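Local structure of small ribosomal subunit protein bS6 (Thermotoga maritima, 1VMB) at residues I26-P29 against N30-E33; K45-E48 against E49-G53; F83-G87 against Q88-E92. The protein probably binds 16S ribosomal RNA together with protein bS18 as a structural component of the small ribosomal subunit. All blocks are in the same frame, centred on the assembly; numbering follows the deposited sequence.

Contact 1: residues I26-P29 against N30-E33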
loop_
_atom_site.group_PDB
_atom_site.type_symbol
_atom_site.label_atom_id
_atom_site.label_comp_id
_atom_site.label_asym_id
_atom_site.label_seq_id
_atom_site.Cartn_x
_atom_site.Cartn_y
_atom_site.Cartn_z
ATOM N N ILE A 26 -3.686 -1.570 6.120
ATOM C CA ILE A 26 -4.691 -1.141 7.091
ATOM C C ILE A 26 -3.983 -0.928 8.431
ATOM O O ILE A 26 -3.330 -1.819 8.918
ATOM C CB ILE A 26 -5.791 -2.238 7.237
ATOM C CG1 ILE A 26 -6.408 -2.536 5.870
ATOM C CG2 ILE A 26 -6.836 -1.865 8.238
ATOM C CD1 ILE A 26 -7.390 -3.660 5.838
ATOM N N ILE A 27 -4.133 0.250 9.007
ATOM C CA ILE A 27 -3.544 0.617 10.263
ATOM C C ILE A 27 -4.585 0.426 11.356
ATOM O O ILE A 27 -5.815 0.758 11.219
ATOM C CB ILE A 27 -3.007 2.086 10.215
ATOM C CG1 ILE A 27 -1.995 2.299 9.050
ATOM C CG2 ILE A 27 -2.432 2.453 11.563
ATOM C CD1 ILE A 27 -1.632 3.768 8.779
ATOM N N ALA A 28 -4.097 -0.118 12.461
ATOM C CA ALA A 28 -4.896 -0.346 13.630
ATOM C C ALA A 28 -5.581 0.930 14.090
ATOM O O ALA A 28 -4.992 2.047 14.093
ATOM C CB ALA A 28 -4.034 -0.883 14.747
ATOM N N PRO A 29 -6.809 0.779 14.549
ATOM C CA PRO A 29 -7.586 1.956 14.931
ATOM C C PRO A 29 -7.216 2.614 16.262
ATOM O O PRO A 29 -7.718 3.684 16.546
ATOM C CB PRO A 29 -9.017 1.417 14.945
ATOM C CG PRO A 29 -8.828 0.041 15.454
ATOM C CD PRO A 29 -7.591 -0.464 14.728
ATOM N N ASN A 30 -6.341 1.996 17.058
ATOM C CA ASN A 30 -5.869 2.587 18.301
ATOM C C ASN A 30 -4.567 3.384 18.131
ATOM O O ASN A 30 -3.988 3.853 19.088
ATOM C CB ASN A 30 -5.723 1.519 19.378
ATOM C CG ASN A 30 -4.742 0.447 19.026
ATOM O OD1 ASN A 30 -4.281 0.323 17.884
ATOM N ND2 ASN A 30 -4.442 -0.392 20.015
ATOM N N VAL A 31 -4.143 3.547 16.900
ATOM C CA VAL A 31 -3.003 4.418 16.569
ATOM C C VAL A 31 -3.565 5.814 16.301
ATOM O O VAL A 31 -4.439 5.962 15.460
ATOM C CB VAL A 31 -2.266 3.877 15.330
ATOM C CG1 VAL A 31 -1.097 4.747 14.945
ATOM C CG2 VAL A 31 -1.730 2.512 15.571
ATOM N N PRO A 32 -3.097 6.826 17.033
ATOM C CA PRO A 32 -3.531 8.193 16.857
ATOM C C PRO A 32 -3.444 8.645 15.417
ATOM O O PRO A 32 -2.524 8.251 14.679
ATOM C CB PRO A 32 -2.520 8.956 17.679
ATOM C CG PRO A 32 -2.148 7.974 18.719
ATOM C CD PRO A 32 -2.029 6.717 18.041
ATOM N N GLU A 33 -4.382 9.489 15.015
ATOM C CA GLU A 33 -4.476 9.770 13.575
ATOM C C GLU A 33 -3.212 10.416 12.986
ATOM O O GLU A 33 -2.807 10.082 11.849
ATOM C CB GLU A 33 -5.696 10.608 13.263
ATOM C CG GLU A 33 -5.955 10.678 11.772
ATOM C CD GLU A 33 -7.252 11.397 11.446
ATOM O OE1 GLU A 33 -8.102 11.621 12.334
ATOM O OE2 GLU A 33 -7.416 11.728 10.260
#

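Contact 2: residues K45-E48 against E49-G53. With EDO (1,2-ethanediol), chain B.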
loop_
_atom_site.group_PDB
_atom_site.type_symbol
_atom_site.label_atom_id
_atom_site.label_comp_id
_atom_site.label_asym_id
_atom_site.label_seq_id
_atom_site.Cartn_x
_atom_site.Cartn_y
_atom_site.Cartn_z
ATOM N N LYS A 45 7.815 6.561 1.462
ATOM C CA LYS A 45 9.269 6.641 1.389
ATOM C C LYS A 45 9.938 5.282 1.150
ATOM O O LYS A 45 10.953 5.164 0.403
ATOM C CB LYS A 45 9.815 7.281 2.665
ATOM C CG LYS A 45 9.683 8.827 2.688
ATOM C CD LYS A 45 10.507 9.459 1.614
ATOM C CE LYS A 45 10.511 10.916 1.726
ATOM N NZ LYS A 45 11.514 11.555 0.820
ATOM N N ILE A 46 9.382 4.230 1.727
ATOM C CA ILE A 46 9.886 2.874 1.439
ATOM C C ILE A 46 9.745 2.532 -0.069
ATOM O O ILE A 46 10.692 2.017 -0.696
ATOM C CB ILE A 46 9.182 1.810 2.281
ATOM C CG1 ILE A 46 9.545 1.993 3.762
ATOM C CG2 ILE A 46 9.525 0.428 1.794
ATOM C CD1 ILE A 46 10.913 1.644 4.089
ATOM N N ILE A 47 8.570 2.797 -0.624
ATOM C CA ILE A 47 8.363 2.614 -2.066
ATOM C C ILE A 47 9.331 3.481 -2.895
ATOM O O ILE A 47 9.980 2.963 -3.843
ATOM C CB ILE A 47 6.879 2.825 -2.441
ATOM C CG1 ILE A 47 5.996 1.746 -1.800
ATOM C CG2 ILE A 47 6.676 2.856 -3.971
ATOM C CD1 ILE A 47 4.526 2.155 -1.753
ATOM N N GLU A 48 9.480 4.777 -2.589
ATOM C CA GLU A 48 10.342 5.650 -3.346
ATOM C C GLU A 48 11.835 5.281 -3.291
ATOM O O GLU A 48 12.507 5.214 -4.333
ATOM C CB GLU A 48 10.087 7.122 -2.958
ATOM C CG GLU A 48 8.673 7.583 -3.335
ATOM C CD GLU A 48 8.218 8.927 -2.758
ATOM O OE1 GLU A 48 8.714 9.294 -1.676
ATOM O OE2 GLU A 48 7.384 9.596 -3.446
ATOM N N GLU A 49 12.340 5.089 -2.075
ATOM C CA GLU A 49 13.755 4.983 -1.775
ATOM C C GLU A 49 14.294 3.542 -1.755
ATOM O O GLU A 49 15.487 3.341 -1.995
ATOM C CB GLU A 49 14.038 5.631 -0.408
ATOM C CG GLU A 49 13.664 7.113 -0.425
ATOM C CD GLU A 49 14.045 7.889 0.824
ATOM O OE1 GLU A 49 14.351 7.269 1.876
ATOM O OE2 GLU A 49 14.022 9.132 0.725
ATOM N N ARG A 50 13.434 2.566 -1.462
ATOM C CA ARG A 50 13.886 1.149 -1.326
ATOM C C ARG A 50 13.368 0.225 -2.473
ATOM O O ARG A 50 14.167 -0.498 -3.097
ATOM C CB ARG A 50 13.592 0.610 0.069
ATOM C CG ARG A 50 14.280 1.456 1.135
ATOM C CD ARG A 50 15.787 1.542 1.030
ATOM N NE ARG A 50 16.299 2.279 2.199
ATOM C CZ ARG A 50 17.522 2.188 2.716
ATOM N NH1 ARG A 50 18.447 1.341 2.239
ATOM N NH2 ARG A 50 17.794 2.936 3.785
ATOM N N VAL A 51 12.055 0.289 -2.736
ATOM C CA VAL A 51 11.462 -0.388 -3.885
ATOM C C VAL A 51 11.982 0.252 -5.185
ATOM O O VAL A 51 12.061 -0.419 -6.238
ATOM C CB VAL A 51 9.920 -0.350 -3.843
ATOM C CG1 VAL A 51 9.290 -0.980 -5.067
ATOM C CG2 VAL A 51 9.388 -0.992 -2.551
ATOM N N LYS A 52 12.318 1.543 -5.093
ATOM C CA LYS A 52 12.646 2.393 -6.243
ATOM C C LYS A 52 11.485 2.500 -7.212
ATOM O O LYS A 52 11.656 2.343 -8.443
ATOM C CB LYS A 52 13.885 1.877 -6.965
ATOM C CG LYS A 52 15.068 1.629 -6.064
ATOM C CD LYS A 52 15.591 2.888 -5.441
ATOM C CE LYS A 52 16.998 2.698 -4.843
ATOM N NZ LYS A 52 17.387 3.940 -4.110
ATOM N N GLY A 53 10.315 2.744 -6.625
ATOM C CA GLY A 53 9.065 2.851 -7.343
ATOM C C GLY A 53 8.692 4.324 -7.497
ATOM O O GLY A 53 9.179 5.188 -6.746
HETATM C C1 EDO B . 13.745 3.935 5.000
HETATM O O1 EDO B . 15.093 3.467 5.171
HETATM C C2 EDO B . 13.470 4.643 3.665
HETATM O O2 EDO B . 14.590 4.625 2.759
HETATM O O HOH W 1 11.987 9.875 -1.594
HETATM O O HOH W 2 12.057 5.803 -6.845
#

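Contact 3: residues F83-G87 against Q88-E92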
loop_
_atom_site.group_PDB
_atom_site.type_symbol
_atom_site.label_atom_id
_atom_site.label_comp_id
_atom_site.label_asym_id
_atom_site.label_seq_id
_atom_site.Cartn_x
_atom_site.Cartn_y
_atom_site.Cartn_z
ATOM N N PHE A 83 1.647 2.313 -7.590
ATOM C CA PHE A 83 3.013 2.682 -7.977
ATOM C C PHE A 83 3.550 1.827 -9.125
ATOM O O PHE A 83 3.006 0.787 -9.462
ATOM C CB PHE A 83 3.975 2.624 -6.780
ATOM C CG PHE A 83 4.185 1.242 -6.218
ATOM C CD1 PHE A 83 3.318 0.747 -5.278
ATOM C CD2 PHE A 83 5.295 0.471 -6.569
ATOM C CE1 PHE A 83 3.525 -0.497 -4.696
ATOM C CE2 PHE A 83 5.485 -0.802 -5.983
ATOM C CZ PHE A 83 4.596 -1.277 -5.078
ATOM N N ARG A 84 4.657 2.250 -9.700
ATOM C CA ARG A 84 5.275 1.481 -10.813
ATOM C C ARG A 84 6.740 1.294 -10.464
ATOM O O ARG A 84 7.388 2.174 -9.883
ATOM C CB ARG A 84 5.085 2.144 -12.190
ATOM C CG ARG A 84 5.405 3.544 -12.302
ATOM C CD ARG A 84 4.793 4.267 -13.552
ATOM N NE ARG A 84 3.402 3.883 -13.737
ATOM C CZ ARG A 84 2.533 4.550 -14.475
ATOM N NH1 ARG A 84 2.884 5.693 -15.079
ATOM N NH2 ARG A 84 1.290 4.103 -14.581
ATOM N N CYS A 85 7.248 0.115 -10.793
ATOM C CA CYS A 85 8.630 -0.153 -10.611
ATOM C C CYS A 85 8.992 -1.334 -11.509
ATOM O O CYS A 85 8.151 -1.844 -12.206
ATOM C CB CYS A 85 8.911 -0.437 -9.153
ATOM S SG CYS A 85 8.172 -1.996 -8.594
ATOM N N ASP A 86 10.256 -1.738 -11.484
ATOM C CA ASP A 86 10.746 -2.831 -12.327
ATOM C C ASP A 86 10.490 -4.220 -11.778
ATOM O O ASP A 86 10.845 -5.220 -12.421
ATOM C CB ASP A 86 12.237 -2.646 -12.622
ATOM C CG ASP A 86 13.150 -2.820 -11.396
ATOM O OD1 ASP A 86 12.730 -3.225 -10.266
ATOM O OD2 ASP A 86 14.379 -2.523 -11.525
ATOM N N GLY A 87 9.857 -4.259 -10.625
ATOM C CA GLY A 87 9.448 -5.489 -9.952
ATOM C C GLY A 87 10.562 -6.213 -9.215
ATOM O O GLY A 87 10.350 -7.342 -8.723
ATOM N N GLN A 88 11.728 -5.589 -9.121
ATOM C CA GLN A 88 12.918 -6.329 -8.621
ATOM C C GLN A 88 13.152 -6.122 -7.120
ATOM O O GLN A 88 13.899 -6.895 -6.485
ATOM C CB GLN A 88 14.172 -5.938 -9.392
ATOM C CG GLN A 88 14.138 -6.270 -10.875
ATOM C CD GLN A 88 13.490 -7.603 -11.153
ATOM O OE1 GLN A 88 14.116 -8.639 -10.989
ATOM N NE2 GLN A 88 12.231 -7.584 -11.594
ATOM N N ASN A 89 12.548 -5.084 -6.543
ATOM C CA ASN A 89 12.774 -4.785 -5.140
ATOM C C ASN A 89 11.496 -4.727 -4.298
ATOM O O ASN A 89 11.418 -4.023 -3.273
ATOM C CB ASN A 89 13.634 -3.537 -4.994
ATOM C CG ASN A 89 15.065 -3.795 -5.454
ATOM O OD1 ASN A 89 15.852 -4.477 -4.784
ATOM N ND2 ASN A 89 15.350 -3.378 -6.640
ATOM N N LEU A 90 10.491 -5.502 -4.686
ATOM C CA LEU A 90 9.229 -5.458 -3.983
ATOM C C LEU A 90 9.378 -5.969 -2.557
ATOM O O LEU A 90 8.593 -5.624 -1.688
ATOM C CB LEU A 90 8.184 -6.315 -4.657
ATOM C CG LEU A 90 7.763 -5.863 -6.051
ATOM C CD1 LEU A 90 6.901 -6.976 -6.679
ATOM C CD2 LEU A 90 6.998 -4.569 -5.857
ATOM N N GLN A 91 10.327 -6.848 -2.321
ATOM C CA GLN A 91 10.507 -7.335 -0.944
ATOM C C GLN A 91 10.814 -6.235 0.089
ATOM O O GLN A 91 10.556 -6.419 1.300
ATOM C CB GLN A 91 11.614 -8.366 -0.904
ATOM C CG GLN A 91 12.986 -7.755 -1.079
ATOM C CD GLN A 91 13.399 -7.418 -2.538
ATOM O OE1 GLN A 91 12.654 -7.702 -3.533
ATOM N NE2 GLN A 91 14.621 -6.874 -2.664
ATOM N N GLU A 92 11.336 -5.090 -0.368
ATOM C CA GLU A 92 11.586 -3.957 0.500
ATOM C C GLU A 92 10.295 -3.493 1.163
ATOM O O GLU A 92 10.256 -3.115 2.331
ATOM C CB GLU A 92 12.263 -2.802 -0.260
ATOM C CG GLU A 92 13.634 -3.113 -0.758
ATOM C CD GLU A 92 14.708 -3.177 0.312
ATOM O OE1 GLU A 92 14.470 -2.822 1.490
ATOM O OE2 GLU A 92 15.814 -3.571 -0.060
HETATM O O HOH W 3 11.338 -2.706 -7.727
HETATM O O HOH W 4 14.677 -1.245 -8.958
HETATM O O HOH W 5 10.831 -8.101 -6.197
#

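Contact 1: residues I26-P29 against N30-E33
Ala28 and Val31 are joined by the single hydrogen bond of a type I beta turn, Val31 N to Ala28 O at 3.3 Å. The bond is nearly straight at the hydrogen, 160°, but the N-H arrives from above the carbonyl plane, so it is not aimed at a lone pair. Pro29 suits the second position of the turn, since its ring holds phi at -76°, close to what a type I turn needs.

The apolar contacts gather round Val31. Val31 CB rests 4.0 Å from Ile27 CG2, the two side chains crossing at about a right angle, and Val31 CG2 comes 4.2 Å from Ala28 CB. Ile27 also packs on Leu39 of helix 33-51, and the small Ala28 fits against Phe73 and Ile104.

One polar side chain turns back over the loop. With Asn30 CG between its own backbone N and carbonyl carbon (chi1 61°), OD1 is brought to 3.4 Å from Ala28 CB, a van der Waals approach.

The turn therefore pairs a crest of Pro29 and exposed Asn30 with a buried aliphatic side of Ile27, Ala28 and Val31, reversing the chain between strand 19-27 and Pro32, the N-cap of helix 33-51, through one modest backbone bond backed by hydrophobic packing.

Contact 2: residues K45-E48 against E49-G53
Ile46 O takes two backbone N-H groups, from Arg50 and from Val51, and this double acceptance marks the wider pi-type turn at the end of helix 33-51. The bond from Arg50 N is bent, 143° at the hydrogen, whereas Val51 N, 3.0 Å from Ile46 O, is straighter at 166° and lies in the carbonyl plane. Beyond it, Gly53 N reaches back to Ile47 O at 2.8 Å, past Lys52, whose positive phi takes the chain out of the helix. Glycine suits position 53 because a beta carbon there would sit only about 3.0 Å from Ile47 CG2. The same inner side carries the branched aliphatic residues: Ile47 CG1 and Val51 CG2, 4.4 Å apart, are buried.

The outer side is looser and polar. Lys45 and Glu49, one helical turn apart, cross obliquely in a weak salt bridge, NZ to OE2 at 3.5 Å, and a water joins both groups. A bend at chi2 (-64°) carries the Lys45 chain across to Glu49, with CD 3.6 Å from Glu49 OE2. The other oxygen, Glu49 OE1, accepts from O2 of an ethanediol, probably from the crystallisation liquor; in one of its two conformers Arg50 NE donates to the same O2 at 3.0 Å, at the guanidinium edge. Long flexible chains suit this side, where solvent-borne partners can complete their bonds. Lys52 NZ reaches back to Glu49 O near the helix end, and a second water links Glu48 O with Gly53 O.

Ile47 and Val51 face the sheet, on Phe83 of strand 73-85, and both also touch Leu93 of helix 91-98; Ile46 meets Phe96 of that helix, and Glu48 lies against Ile55 of strand 54-66.

Contact 3: residues F83-G87 against Q88-E92
Asp86 and Gln88 grip each other by two hydrogen bonds across the turn. Gln88 N donates to Asp86 OD1 at 2.8 Å, meeting it from above the carboxylate plane and closing an Asx turn. In return Gln88 NE2 donates to Asp86 O at 2.9 Å, with the acceptor almost in the amide plane. The bend at chi2 (-39°) folds the Gln88 chain back towards Asp86 O; the amide and carboxylate planes are 74° apart. Nearer the core, the methyl Leu90 CD2 fills the angle between Cys85 SG, 3.9 Å away, and the edge of the Phe83 ring, 4.1 Å from CE2.

A second shell fixes these groups. Cys85 SG lies between its backbone N and carbonyl carbon (chi1 68°), a position from which it accepts Gly87 N at 3.5 Å while still facing Leu90. With the sulfur gone, as in an alanine here, the Gly87 N-H is likely to be left without this acceptor, and a gap would probably open beside the Leu90 methyl. Glycine suits position 87, where phi is positive. Three waters span the remaining distance: one joins Asp86 OD1 to Asn89 N, another Asp86 OD2 to Asn89 ND2, and a third donates to Gly87 O and accepts from Leu90 N. Farther out, Phe83 meets the ring of Tyr21, which Cys85 and Leu90 also touch.

The whole is a strand-to-helix connection, leading from strand 73-85 into helix 91-98 within the beta-alpha-beta-beta-alpha-beta, ferredoxin-like fold of the S6 family.

In the fold
Contacts 2 and 3 are neighbours, their centres about 8 Å apart, and they touch where the end of helix 33-51 meets the start of helix 91-98: Arg50 O lies 3.5 Å from Glu92 CG, and Val51 O is close to Asn89 CB. Contact 1 stands apart, its centre about 23 Å from that of contact 2 and about 26 Å from that of contact 3, which lies on the opposite side of the chain's centre. Between nearest atoms the gaps are about 12 Å and about 13 Å. The two ends are nevertheless connected, since helix 33-51 runs from contact 1 to contact 2, and strands 19-27 and 73-85 are adjacent in the sheet.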